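Local coordinates for uncharacterized protein AsqI (Emericella nidulans, PDB 5YY3), which catalyses, as a zinc-dependent cyclopenase, the conversion of 4'-methoxycyclopenin into 4'-methoxyviridicatin with loss of methyl isocyanate during aspoquinolone biosynthesis, at residues Q432-P437 and P466-V471; N426-L431 and Y439-I444; N241-F246 and S268-I273; G262-F267 and A364-R369. All coordinates share one frame; numbering follows the deposited sequence.

Contact 1 (Q432-P437 and P466-V471); sequences QDRSSP and PYEWNV
The guanidinium of Arg434 meets the carboxylate of Glu468 at its edge and has the carbonyl O of Gln432 over one face, offset toward the rim. The planes of the two charged groups are 69° apart, and Arg434 NH1 is the nearest guanidinium atom to Glu468 OE1, forming a salt bridge at 3.3 Å that is weak as a hydrogen bond. A bend in the Arg434 chain at chi3 (-91°) carries the guanidinium back toward the strand. The Gln432 amide works differently: its NE2 donates to Tyr467 O (3.1 Å) from above the carbonyl plane, while the same NE2 rests 3.5 Å from Pro466 CB, the two side chains crossing at about a right angle. Beside it the backbone N of Gln432 bonds to Pro466 O at 3.0 Å. Water 1 donates to that carbonyl and accepts from the N of Asp433, one residue on from Gln432. Asp433 OD1 takes the N-H of Ser435 in an Asx turn. Glu468 OE2 forms a salt bridge with Arg430, whose guanidinium lies close to that of Arg434. One carboxylate thus serves two arginines, which would probably favour its ionised form where the loop leaves strand 422-431.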
loop_
_atom_site.group_PDB
_atom_site.type_symbol
_atom_site.label_atom_id
_atom_site.label_comp_id
_atom_site.label_asym_id
_atom_site.label_seq_id
_atom_site.Cartn_x
_atom_site.Cartn_y
_atom_site.Cartn_z
ATOM N N GLN A 432 -0.295 -15.701 31.743
ATOM C CA GLN A 432 -0.626 -16.063 33.102
ATOM C C GLN A 432 -1.886 -16.926 33.101
ATOM O O GLN A 432 -1.987 -17.898 33.849
ATOM C CB GLN A 432 -0.827 -14.824 33.952
ATOM C CG GLN A 432 0.453 -14.129 34.334
ATOM C CD GLN A 432 0.177 -13.002 35.290
ATOM O OE1 GLN A 432 -0.600 -13.157 36.240
ATOM N NE2 GLN A 432 0.774 -11.846 35.031
ATOM N N ASP A 433 -2.845 -16.550 32.262
ATOM C CA ASP A 433 -4.055 -17.330 32.070
ATOM C C ASP A 433 -3.807 -18.433 31.050
ATOM O O ASP A 433 -3.711 -18.160 29.865
ATOM C CB ASP A 433 -5.194 -16.427 31.620
ATOM C CG ASP A 433 -6.467 -17.191 31.300
ATOM O OD1 ASP A 433 -6.564 -18.400 31.608
ATOM O OD2 ASP A 433 -7.385 -16.562 30.737
ATOM N N ARG A 434 -3.704 -19.671 31.519
ATOM C CA ARG A 434 -3.410 -20.812 30.651
ATOM C C ARG A 434 -4.638 -21.701 30.399
ATOM O O ARG A 434 -4.503 -22.913 30.170
ATOM C CB ARG A 434 -2.289 -21.653 31.264
ATOM C CG ARG A 434 -0.991 -20.896 31.446
ATOM C CD ARG A 434 0.101 -21.760 32.066
ATOM N NE ARG A 434 0.145 -21.701 33.531
ATOM C CZ ARG A 434 0.580 -20.648 34.232
ATOM N NH1 ARG A 434 0.956 -19.522 33.614
ATOM N NH2 ARG A 434 0.610 -20.706 35.565
ATOM N N SER A 435 -5.824 -21.097 30.441
ATOM C CA SER A 435 -7.085 -21.845 30.404
ATOM C C SER A 435 -7.564 -22.159 28.988
ATOM O O SER A 435 -8.206 -23.184 28.778
ATOM C CB SER A 435 -8.180 -21.080 31.162
ATOM O OG SER A 435 -8.829 -20.151 30.315
ATOM N N SER A 436 -7.263 -21.282 28.029
ATOM C CA SER A 436 -7.607 -21.501 26.622
ATOM C C SER A 436 -7.293 -22.920 26.127
ATOM O O SER A 436 -6.280 -23.511 26.502
ATOM C CB SER A 436 -6.883 -20.491 25.738
ATOM O OG SER A 436 -7.240 -20.686 24.380
ATOM N N PRO A 437 -8.177 -23.480 25.289
ATOM C CA PRO A 437 -7.968 -24.862 24.855
ATOM C C PRO A 437 -6.968 -24.984 23.711
ATOM O O PRO A 437 -6.646 -26.098 23.314
ATOM C CB PRO A 437 -9.370 -25.300 24.419
ATOM C CG PRO A 437 -10.019 -24.032 23.955
ATOM C CD PRO A 437 -9.474 -22.940 24.837
ATOM N N PRO A 466 -1.778 -10.498 30.427
ATOM C CA PRO A 466 -0.807 -10.755 31.493
ATOM C C PRO A 466 0.144 -11.893 31.135
ATOM O O PRO A 466 -0.298 -12.946 30.668
ATOM C CB PRO A 466 -1.686 -11.126 32.689
ATOM C CG PRO A 466 -2.974 -10.407 32.416
ATOM C CD PRO A 466 -3.162 -10.484 30.934
ATOM N N TYR A 467 1.442 -11.666 31.326
ATOM C CA TYR A 467 2.424 -12.700 31.055
ATOM C C TYR A 467 3.317 -12.933 32.271
ATOM O O TYR A 467 3.296 -12.191 33.252
ATOM C CB TYR A 467 3.277 -12.358 29.818
ATOM C CG TYR A 467 4.297 -11.256 30.016
ATOM C CD1 TYR A 467 5.555 -11.533 30.544
ATOM C CD2 TYR A 467 4.015 -9.937 29.652
ATOM C CE1 TYR A 467 6.497 -10.530 30.740
ATOM C CE2 TYR A 467 4.963 -8.917 29.825
ATOM C CZ TYR A 467 6.201 -9.225 30.374
ATOM O OH TYR A 467 7.155 -8.236 30.569
ATOM N N GLU A 468 4.100 -13.987 32.186
ATOM C CA GLU A 468 5.066 -14.305 33.207
ATOM C C GLU A 468 6.231 -14.960 32.503
ATOM O O GLU A 468 6.099 -15.417 31.379
ATOM C CB GLU A 468 4.471 -15.244 34.255
ATOM C CG GLU A 468 4.392 -16.681 33.745
ATOM C CD GLU A 468 3.729 -17.634 34.707
ATOM O OE1 GLU A 468 2.686 -17.265 35.318
ATOM O OE2 GLU A 468 4.276 -18.756 34.849
ATOM N N TRP A 469 7.383 -14.996 33.136
ATOM C CA TRP A 469 8.402 -15.885 32.641
ATOM C C TRP A 469 8.847 -16.768 33.791
ATOM O O TRP A 469 8.660 -16.433 34.979
ATOM C CB TRP A 469 9.578 -15.124 32.026
ATOM C CG TRP A 469 10.362 -14.247 32.963
ATOM C CD1 TRP A 469 9.990 -13.027 33.445
ATOM C CD2 TRP A 469 11.665 -14.517 33.512
ATOM N NE1 TRP A 469 10.987 -12.507 34.251
ATOM C CE2 TRP A 469 12.024 -13.402 34.310
ATOM C CE3 TRP A 469 12.565 -15.585 33.397
ATOM C CZ2 TRP A 469 13.240 -13.335 35.012
ATOM C CZ3 TRP A 469 13.783 -15.513 34.089
ATOM C CH2 TRP A 469 14.103 -14.395 34.887
ATOM N N ASN A 470 9.396 -17.920 33.444
ATOM C CA ASN A 470 10.012 -18.743 34.451
ATOM C C ASN A 470 11.237 -19.423 33.863
ATOM O O ASN A 470 11.415 -19.454 32.633
ATOM C CB ASN A 470 9.016 -19.752 35.032
ATOM C CG ASN A 470 8.352 -20.605 33.971
ATOM O OD1 ASN A 470 8.948 -21.557 33.460
ATOM N ND2 ASN A 470 7.103 -20.286 33.652
ATOM N N VAL A 471 12.095 -19.928 34.747
ATOM C CA VAL A 471 13.333 -20.549 34.333
ATOM C C VAL A 471 13.756 -21.516 35.434
ATOM O O VAL A 471 13.395 -21.358 36.611
ATOM C CB VAL A 471 14.443 -19.498 34.060
ATOM C CG1 VAL A 471 14.869 -18.834 35.342
ATOM C CG2 VAL A 471 15.667 -20.115 33.341
HETATM O O HOH W 1 -2.822 -14.049 30.793
#

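Contact 2 (N426-L431 and Y439-I444)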
loop_
_atom_site.group_PDB
_atom_site.type_symbol
_atom_site.label_atom_id
_atom_site.label_comp_id
_atom_site.label_asym_id
_atom_site.label_seq_id
_atom_site.Cartn_x
_atom_site.Cartn_y
_atom_site.Cartn_z
ATOM N N ASN A 426 15.381 -24.531 30.663
ATOM C CA ASN A 426 13.925 -24.471 30.588
ATOM C C ASN A 426 13.337 -23.076 30.727
ATOM O O ASN A 426 12.380 -22.870 31.465
ATOM C CB ASN A 426 13.303 -25.382 31.653
ATOM C CG ASN A 426 13.413 -26.861 31.296
ATOM O OD1 ASN A 426 13.980 -27.652 32.040
ATOM N ND2 ASN A 426 12.870 -27.230 30.159
ATOM N N LEU A 427 13.896 -22.116 30.008
ATOM C CA LEU A 427 13.349 -20.771 30.024
ATOM C C LEU A 427 12.024 -20.753 29.274
ATOM O O LEU A 427 11.936 -21.240 28.151
ATOM C CB LEU A 427 14.338 -19.778 29.397
ATOM C CG LEU A 427 13.882 -18.323 29.291
ATOM C CD1 LEU A 427 13.574 -17.778 30.675
ATOM C CD2 LEU A 427 14.952 -17.477 28.599
ATOM N N VAL A 428 10.991 -20.204 29.899
ATOM C CA VAL A 428 9.699 -20.093 29.256
ATOM C C VAL A 428 9.111 -18.667 29.412
ATOM O O VAL A 428 9.241 -18.043 30.470
ATOM C CB VAL A 428 8.703 -21.146 29.825
ATOM C CG1 VAL A 428 7.369 -21.046 29.141
ATOM C CG2 VAL A 428 9.252 -22.567 29.660
ATOM N N VAL A 429 8.490 -18.151 28.351
ATOM C CA VAL A 429 7.627 -16.965 28.455
ATOM C C VAL A 429 6.183 -17.404 28.149
ATOM O O VAL A 429 5.942 -18.018 27.105
ATOM C CB VAL A 429 8.085 -15.826 27.480
ATOM C CG1 VAL A 429 7.283 -14.554 27.705
ATOM C CG2 VAL A 429 9.581 -15.539 27.658
ATOM N N ARG A 430 5.244 -17.129 29.061
ATOM C CA ARG A 430 3.862 -17.651 28.966
ATOM C C ARG A 430 2.834 -16.628 29.334
ATOM O O ARG A 430 3.122 -15.725 30.104
ATOM C CB ARG A 430 3.568 -18.795 29.950
ATOM C CG ARG A 430 4.678 -19.653 30.384
ATOM C CD ARG A 430 4.108 -20.941 30.973
ATOM N NE ARG A 430 3.911 -20.935 32.415
ATOM C CZ ARG A 430 3.731 -22.055 33.102
ATOM N NH1 ARG A 430 3.699 -23.207 32.445
ATOM N NH2 ARG A 430 3.576 -22.037 34.422
ATOM N N LEU A 431 1.600 -16.857 28.908
ATOM C CA LEU A 431 0.460 -16.163 29.490
ATOM C C LEU A 431 0.284 -16.586 30.947
ATOM O O LEU A 431 0.666 -17.692 31.346
ATOM C CB LEU A 431 -0.819 -16.465 28.710
ATOM C CG LEU A 431 -0.897 -15.962 27.270
ATOM C CD1 LEU A 431 -2.088 -16.594 26.564
ATOM C CD2 LEU A 431 -1.018 -14.440 27.272
ATOM N N TYR A 439 -4.088 -23.268 24.102
ATOM C CA TYR A 439 -2.952 -22.690 24.816
ATOM C C TYR A 439 -1.608 -23.406 24.602
ATOM O O TYR A 439 -1.533 -24.638 24.640
ATOM C CB TYR A 439 -3.245 -22.650 26.324
ATOM C CG TYR A 439 -1.986 -22.374 27.098
ATOM C CD1 TYR A 439 -1.488 -21.081 27.178
ATOM C CD2 TYR A 439 -1.256 -23.405 27.696
ATOM C CE1 TYR A 439 -0.306 -20.804 27.848
ATOM C CE2 TYR A 439 -0.068 -23.137 28.361
ATOM C CZ TYR A 439 0.397 -21.824 28.435
ATOM O OH TYR A 439 1.565 -21.518 29.092
ATOM N N LEU A 440 -0.539 -22.632 24.432
ATOM C CA LEU A 440 0.811 -23.195 24.439
ATOM C C LEU A 440 1.821 -22.300 25.177
ATOM O O LEU A 440 1.721 -21.069 25.132
ATOM C CB LEU A 440 1.296 -23.439 23.003
ATOM C CG LEU A 440 0.510 -24.398 22.097
ATOM C CD1 LEU A 440 0.990 -24.298 20.653
ATOM C CD2 LEU A 440 0.591 -25.841 22.592
ATOM N N ASP A 441 2.793 -22.914 25.857
ATOM C CA ASP A 441 3.961 -22.162 26.317
ATOM C C ASP A 441 4.608 -21.444 25.127
ATOM O O ASP A 441 4.808 -22.045 24.068
ATOM C CB ASP A 441 5.017 -23.074 26.974
ATOM C CG ASP A 441 4.583 -23.631 28.320
ATOM O OD1 ASP A 441 3.549 -23.186 28.874
ATOM O OD2 ASP A 441 5.306 -24.515 28.833
ATOM N N GLY A 442 4.961 -20.174 25.306
ATOM C CA GLY A 442 5.684 -19.431 24.285
ATOM C C GLY A 442 4.785 -18.782 23.251
ATOM O O GLY A 442 5.253 -18.362 22.205
ATOM N N HIS A 443 3.490 -18.699 23.531
ATOM C CA HIS A 443 2.567 -17.981 22.652
ATOM C C HIS A 443 1.822 -16.961 23.489
ATOM O O HIS A 443 0.905 -17.313 24.245
ATOM C CB HIS A 443 1.587 -18.934 21.934
ATOM C CG HIS A 443 2.271 -19.946 21.060
ATOM N ND1 HIS A 443 2.250 -19.877 19.682
ATOM C CD2 HIS A 443 3.032 -21.023 21.372
ATOM C CE1 HIS A 443 2.960 -20.874 19.184
ATOM N NE2 HIS A 443 3.448 -21.585 20.187
ATOM N N ILE A 444 2.229 -15.699 23.366
ATOM C CA ILE A 444 1.634 -14.639 24.166
ATOM C C ILE A 444 0.997 -13.546 23.289
ATOM O O ILE A 444 1.120 -13.552 22.051
ATOM C CB ILE A 444 2.679 -14.039 25.126
ATOM C CG1 ILE A 444 3.849 -13.424 24.358
ATOM C CG2 ILE A 444 3.202 -15.130 26.088
ATOM C CD1 ILE A 444 4.945 -12.840 25.278
HETATM O O HOH W 2 1.773 -18.769 26.632
#
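Ile444 packs its branches against the end of strand 422-431, and this is the buried, apolar side of the contact. Its CG2 lies 3.6 Å from Arg430 C, against the peptide leading into Leu431, while CD1 meets Val429 CG1 at 3.8 Å. With CG1 set between its backbone N and carbonyl carbon (chi1 61°), Ile444 sends CG2 to the peptide and CD1 to the valine. Val429 O receives the N-H of Gly442, but the 124° angle at the hydrogen makes this bond weak. The more exposed side is polar. Tyr439 OH donates to Asp441 OD1 (2.6 Å), nearly along the C-O axis, and Arg430 CD lies against both oxygens. Beyond CD, Arg430 NH1 makes a salt bridge to Asp441 OD1 (3.6 Å), which lies at the edge of the guanidinium, in its plane. At the backbone, water 2 accepts from Leu431 N and donates to Leu440 O and His443 O, linking the two segments beside the weak Gly442 bond. The His443 side chain starts away from strand 422-431, and its ND1 bonds to Tyr644 OH. Leu440 to His443 form a type II beta turn with Gly442 at its third position, leading into strand 443-449 of the hemocyanin-type Ig-like domain.

Contact 3 (N241-F246 and S268-I273); sequences NQYDDF and STWYSI
Trp270 lays its six-membered ring along the side chain of Tyr243, the closest atoms being Trp270 CZ3 and Tyr243 CD2 at 3.6 Å. Both belong to the long loop between helices 210-231 and 288-304 of the hemocyanin-type helical domain, where a type I beta turn from Gln242 to Asp245 faces a later, extended part of the same loop. The ring planes are inclined by 46°, an oblique meeting. Trp270 CH2 comes over one face of the tyrosine ring, displaced toward its rim, and Trp270 CZ3 also touches Tyr243 CB (3.7 Å). Trp240 adds its ring to both aromatics, and Tyr243 OH is held by His399, which fixes the far end of the phenol.

A second apolar meeting lies further along, where Thr269 CG2 sits 3.3 Å from Phe246 CD1 with the two side chains side by side. This methyl stands anti to the carbonyl carbon of its own residue, while Thr269 OG1 (chi1 69°), between the backbone N and the carbonyl carbon, donates to Trp270 O at 2.7 Å. No direct hydrogen bond crosses between 241-246 and 268-273. The touching parts run nearly antiparallel, their end-to-end directions 171° apart, and a water links their backbones. Within the turn, Asp245 OD2 makes salt bridges with Arg238 and Arg395, while Asp244 reaches Arg405 of the second subunit. Water 3 is gripped three times: it accepts from Trp270 N (2.8 Å) and donates to the carbonyl oxygens of Tyr243 and Asp245.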
loop_
_atom_site.group_PDB
_atom_site.type_symbol
_atom_site.label_atom_id
_atom_site.label_comp_id
_atom_site.label_asym_id
_atom_site.label_seq_id
_atom_site.Cartn_x
_atom_site.Cartn_y
_atom_site.Cartn_z
ATOM N N ASN A 241 22.927 10.773 11.790
ATOM C CA ASN A 241 24.392 10.755 11.817
ATOM C C ASN A 241 24.998 11.855 10.945
ATOM O O ASN A 241 26.065 12.387 11.259
ATOM C CB ASN A 241 24.922 9.388 11.380
ATOM C CG ASN A 241 24.773 8.322 12.466
ATOM O OD1 ASN A 241 24.777 8.629 13.656
ATOM N ND2 ASN A 241 24.621 7.065 12.054
ATOM N N GLN A 242 24.305 12.175 9.851
ATOM C CA GLN A 242 24.670 13.259 8.957
ATOM C C GLN A 242 23.775 14.476 9.263
ATOM O O GLN A 242 22.558 14.421 9.106
ATOM C CB GLN A 242 24.544 12.803 7.486
ATOM C CG GLN A 242 25.312 11.493 7.162
ATOM C CD GLN A 242 25.203 11.040 5.684
ATOM O OE1 GLN A 242 24.474 11.637 4.875
ATOM N NE2 GLN A 242 25.917 9.957 5.341
ATOM N N TYR A 243 24.372 15.570 9.716
ATOM C CA TYR A 243 23.583 16.690 10.246
ATOM C C TYR A 243 22.978 17.584 9.149
ATOM O O TYR A 243 22.171 18.469 9.437
ATOM C CB TYR A 243 24.436 17.550 11.200
ATOM C CG TYR A 243 24.907 16.843 12.450
ATOM C CD1 TYR A 243 24.455 15.561 12.767
ATOM C CD2 TYR A 243 25.828 17.456 13.318
ATOM C CE1 TYR A 243 24.899 14.905 13.913
ATOM C CE2 TYR A 243 26.279 16.808 14.468
ATOM C CZ TYR A 243 25.803 15.536 14.759
ATOM O OH TYR A 243 26.229 14.884 15.892
ATOM N N ASP A 244 23.368 17.356 7.900
ATOM C CA ASP A 244 22.762 18.049 6.771
ATOM C C ASP A 244 21.653 17.208 6.152
ATOM O O ASP A 244 21.368 17.305 4.961
ATOM C CB ASP A 244 23.820 18.379 5.719
ATOM C CG ASP A 244 24.550 17.139 5.231
ATOM O OD1 ASP A 244 24.491 16.101 5.937
ATOM O OD2 ASP A 244 25.196 17.200 4.156
ATOM N N ASP A 245 21.025 16.376 6.968
ATOM C CA ASP A 245 20.039 15.443 6.448
ATOM C C ASP A 245 18.658 16.087 6.344
ATOM O O ASP A 245 18.388 17.153 6.919
ATOM C CB ASP A 245 19.972 14.193 7.326
ATOM C CG ASP A 245 19.459 12.976 6.580
ATOM O OD1 ASP A 245 19.022 13.137 5.415
ATOM O OD2 ASP A 245 19.484 11.865 7.168
ATOM N N PHE A 246 17.789 15.422 5.593
ATOM C CA PHE A 246 16.420 15.852 5.469
ATOM C C PHE A 246 15.527 15.016 6.370
ATOM O O PHE A 246 15.806 13.856 6.622
ATOM C CB PHE A 246 15.955 15.740 4.021
ATOM C CG PHE A 246 16.633 16.703 3.079
ATOM C CD1 PHE A 246 16.158 17.999 2.931
ATOM C CD2 PHE A 246 17.702 16.297 2.302
ATOM C CE1 PHE A 246 16.766 18.893 2.048
ATOM C CE2 PHE A 246 18.309 17.178 1.405
ATOM C CZ PHE A 246 17.841 18.477 1.282
ATOM N N SER A 268 12.067 19.200 5.928
ATOM C CA SER A 268 12.684 20.178 6.824
ATOM C C SER A 268 14.120 19.773 7.124
ATOM O O SER A 268 14.470 18.593 7.026
ATOM C CB SER A 268 11.882 20.298 8.129
ATOM O OG SER A 268 10.567 20.779 7.864
ATOM N N THR A 269 14.960 20.742 7.471
ATOM C CA THR A 269 16.345 20.466 7.858
ATOM C C THR A 269 16.750 21.333 9.033
ATOM O O THR A 269 16.033 22.266 9.393
ATOM C CB THR A 269 17.351 20.754 6.732
ATOM O OG1 THR A 269 17.421 22.175 6.516
ATOM C CG2 THR A 269 16.965 20.049 5.449
ATOM N N TRP A 270 17.899 21.039 9.630
ATOM C CA TRP A 270 18.536 22.009 10.521
ATOM C C TRP A 270 18.828 23.278 9.731
ATOM O O TRP A 270 18.990 23.235 8.499
ATOM C CB TRP A 270 19.835 21.468 11.113
ATOM C CG TRP A 270 19.664 20.496 12.258
ATOM C CD1 TRP A 270 18.499 19.971 12.732
ATOM C CD2 TRP A 270 20.710 19.957 13.071
ATOM N NE1 TRP A 270 18.756 19.136 13.796
ATOM C CE2 TRP A 270 20.108 19.107 14.018
ATOM C CE3 TRP A 270 22.103 20.104 13.083
ATOM C CZ2 TRP A 270 20.852 18.413 14.985
ATOM C CZ3 TRP A 270 22.837 19.412 14.031
ATOM C CH2 TRP A 270 22.212 18.571 14.969
ATOM N N TYR A 271 18.884 24.407 10.420
ATOM C CA TYR A 271 19.426 25.599 9.795
ATOM C C TYR A 271 20.924 25.484 9.855
ATOM O O TYR A 271 21.478 25.141 10.913
ATOM C CB TYR A 271 18.953 26.869 10.491
ATOM C CG TYR A 271 17.521 27.200 10.183
ATOM C CD1 TYR A 271 16.490 26.675 10.946
ATOM C CD2 TYR A 271 17.195 28.033 9.108
ATOM C CE1 TYR A 271 15.164 26.975 10.657
ATOM C CE2 TYR A 271 15.873 28.333 8.802
ATOM C CZ TYR A 271 14.863 27.808 9.579
ATOM O OH TYR A 271 13.550 28.111 9.282
ATOM N N SER A 272 21.571 25.741 8.720
ATOM C CA SER A 272 23.030 25.798 8.634
ATOM C C SER A 272 23.630 26.681 9.710
ATOM O O SER A 272 24.532 26.257 10.438
ATOM C CB SER A 272 23.475 26.312 7.265
ATOM O OG SER A 272 23.514 25.256 6.329
ATOM N N ILE A 273 23.139 27.915 9.803
ATOM C CA ILE A 273 23.652 28.834 10.802
ATOM C C ILE A 273 22.599 29.039 11.877
ATOM O O ILE A 273 22.785 28.609 13.011
ATOM C CB ILE A 273 24.101 30.180 10.168
ATOM C CG1 ILE A 273 25.439 29.990 9.451
ATOM C CG2 ILE A 273 24.343 31.231 11.245
ATOM C CD1 ILE A 273 25.341 29.510 8.062
HETATM O O HOH W 3 19.634 19.191 8.497
#

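Contact 4 (G262-F267 and A364-R369); sequences GGYPPF and AEMAYR
Met366 sets its sulfur over one face of the Tyr264 ring, SD lying 4.6 Å from the ring centroid and only 16° off the normal, a Met-aromatic contact. It joins the last turn of helix 355-367 to the loop between helices 210-231 and 288-304, both in the hemocyanin-type helical domain. Ala367 CB approaches the same ring at its edge, 4.4 Å from Tyr264 CD2, so successive helix residues touch the tyrosine from different sides. Tyr264 carries its ring between its own N and carbonyl carbon (chi1 49°), and its hydroxyl is bonded to Asp390, which secures the ring at the end remote from the backbone.

Past the helix end the character of the contact changes. Tyr368 is the first residue to leave helical geometry, and Arg369 beyond it folds its side chain back over the loop, bending at chi3 (-68°). The Arg369 and Pro265 side chains approach from opposite directions, with Pro265 CD over one face of the guanidinium, 3.6 Å from Arg369 NH2. Tyr264 CB is also close to Arg369 NH2, at 3.4 Å. Further out, Asn275 donates to the carbonyl oxygens of Glu365 and Tyr368, tying down the helix terminus from which the arginine departs. Tyr264 is also backbone hydrogen-bonded to Tyr251. The polar link across the contact is a nearly straight bond: Arg369 NH2 gives its hydrogen to Gly263 O at 3.2 Å, in the guanidinium plane and on a lone pair of the carbonyl.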
loop_
_atom_site.group_PDB
_atom_site.type_symbol
_atom_site.label_atom_id
_atom_site.label_comp_id
_atom_site.label_asym_id
_atom_site.label_seq_id
_atom_site.Cartn_x
_atom_site.Cartn_y
_atom_site.Cartn_z
ATOM N N GLY A 262 3.616 23.770 16.969
ATOM C CA GLY A 262 3.471 23.228 15.634
ATOM C C GLY A 262 4.493 22.157 15.305
ATOM O O GLY A 262 5.348 21.798 16.124
ATOM N N GLY A 263 4.392 21.631 14.091
ATOM C CA GLY A 263 5.359 20.674 13.602
ATOM C C GLY A 263 6.288 21.317 12.591
ATOM O O GLY A 263 6.781 22.420 12.800
ATOM N N TYR A 264 6.513 20.618 11.485
ATOM C CA TYR A 264 7.394 21.085 10.427
ATOM C C TYR A 264 6.992 20.341 9.149
ATOM O O TYR A 264 6.454 19.230 9.221
ATOM C CB TYR A 264 8.872 20.850 10.797
ATOM C CG TYR A 264 9.158 19.442 11.286
ATOM C CD1 TYR A 264 9.315 18.407 10.379
ATOM C CD2 TYR A 264 9.262 19.147 12.649
ATOM C CE1 TYR A 264 9.555 17.132 10.789
ATOM C CE2 TYR A 264 9.508 17.842 13.079
ATOM C CZ TYR A 264 9.657 16.842 12.133
ATOM O OH TYR A 264 9.906 15.533 12.492
ATOM N N PRO A 265 7.222 20.954 7.976
ATOM C CA PRO A 265 6.809 20.318 6.712
ATOM C C PRO A 265 7.735 19.171 6.266
ATOM O O PRO A 265 8.784 18.955 6.874
ATOM C CB PRO A 265 6.863 21.484 5.712
ATOM C CG PRO A 265 7.902 22.416 6.297
ATOM C CD PRO A 265 7.714 22.330 7.778
ATOM N N PRO A 266 7.354 18.440 5.208
ATOM C CA PRO A 266 8.276 17.439 4.662
ATOM C C PRO A 266 9.575 18.066 4.181
ATOM O O PRO A 266 9.560 19.196 3.688
ATOM C CB PRO A 266 7.498 16.844 3.489
ATOM C CG PRO A 266 6.073 17.141 3.782
ATOM C CD PRO A 266 6.057 18.436 4.507
ATOM N N PHE A 267 10.676 17.341 4.343
ATOM C CA PHE A 267 12.007 17.797 3.938
ATOM C C PHE A 267 12.468 19.058 4.671
ATOM O O PHE A 267 13.187 19.873 4.118
ATOM C CB PHE A 267 12.049 17.997 2.416
ATOM C CG PHE A 267 11.840 16.718 1.648
ATOM C CD1 PHE A 267 10.560 16.287 1.328
ATOM C CD2 PHE A 267 12.920 15.926 1.284
ATOM C CE1 PHE A 267 10.354 15.090 0.639
ATOM C CE2 PHE A 267 12.723 14.739 0.591
ATOM C CZ PHE A 267 11.433 14.314 0.272
ATOM N N ALA A 364 14.396 22.142 17.701
ATOM C CA ALA A 364 13.490 23.197 18.143
ATOM C C ALA A 364 13.593 24.391 17.201
ATOM O O ALA A 364 12.594 24.979 16.806
ATOM C CB ALA A 364 13.805 23.612 19.577
ATOM N N GLU A 365 14.820 24.724 16.829
ATOM C CA GLU A 365 15.082 25.882 15.986
ATOM C C GLU A 365 14.523 25.652 14.581
ATOM O O GLU A 365 13.914 26.544 13.984
ATOM C CB GLU A 365 16.592 26.166 15.945
ATOM C CG GLU A 365 16.996 27.229 14.963
ATOM C CD GLU A 365 18.501 27.332 14.804
ATOM O OE1 GLU A 365 19.153 26.318 14.458
ATOM O OE2 GLU A 365 19.030 28.437 15.037
ATOM N N MET A 366 14.718 24.443 14.066
ATOM C CA MET A 366 14.131 24.045 12.776
ATOM C C MET A 366 12.605 24.172 12.748
ATOM O O MET A 366 12.024 24.556 11.738
ATOM C CB MET A 366 14.526 22.601 12.446
ATOM C CG MET A 366 13.687 21.964 11.343
ATOM S SD MET A 366 13.569 20.178 11.551
ATOM C CE MET A 366 15.289 19.753 11.514
ATOM N N ALA A 367 11.967 23.840 13.864
ATOM C CA ALA A 367 10.511 23.792 13.944
ATOM C C ALA A 367 9.901 25.149 14.275
ATOM O O ALA A 367 8.718 25.365 14.031
ATOM C CB ALA A 367 10.073 22.754 14.984
ATOM N N TYR A 368 10.701 26.055 14.835
ATOM C CA TYR A 368 10.218 27.397 15.168
ATOM C C TYR A 368 9.804 28.189 13.935
ATOM O O TYR A 368 10.589 28.358 12.995
ATOM C CB TYR A 368 11.279 28.186 15.925
ATOM C CG TYR A 368 10.728 29.457 16.517
ATOM C CD1 TYR A 368 10.700 30.641 15.788
ATOM C CD2 TYR A 368 10.225 29.470 17.810
ATOM C CE1 TYR A 368 10.185 31.808 16.337
ATOM C CE2 TYR A 368 9.716 30.619 18.368
ATOM C CZ TYR A 368 9.693 31.788 17.630
ATOM O OH TYR A 368 9.174 32.927 18.207
ATOM N N ARG A 369 8.581 28.700 13.952
ATOM C CA ARG A 369 8.056 29.426 12.797
ATOM C C ARG A 369 7.500 30.802 13.162
ATOM O O ARG A 369 6.637 30.914 14.039
ATOM C CB ARG A 369 6.974 28.596 12.109
ATOM C CG ARG A 369 7.223 28.385 10.636
ATOM C CD ARG A 369 6.479 27.163 10.114
ATOM N NE ARG A 369 6.996 25.904 10.658
ATOM C CZ ARG A 369 8.135 25.333 10.269
ATOM N NH1 ARG A 369 8.907 25.917 9.348
ATOM N NH2 ARG A 369 8.514 24.182 10.806
#

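The four contacts form two touching pairs in different domains, about 45 to 48 Å apart between centres. Contacts 1 and 2, in the Ig-like domain, both draw on the loop between strands 422-431 and 443-449, contact 1 adding strand 461-475 and contact 2 strand 422-431; Asn470 O probably bonds to Val428 N. Both are partly buried and join apolar or backbone contacts to arginine-carboxylate pairs. Contacts 3 and 4, with centres about 12 Å apart in the helical domain, meet where Met366 packs on Trp270. Contact 3 is the buried one, aromatic and water-bridged, whereas contact 4 runs from a buried sulfur-ring pair to an exposed arginine. All four lie away from the zinc ligands.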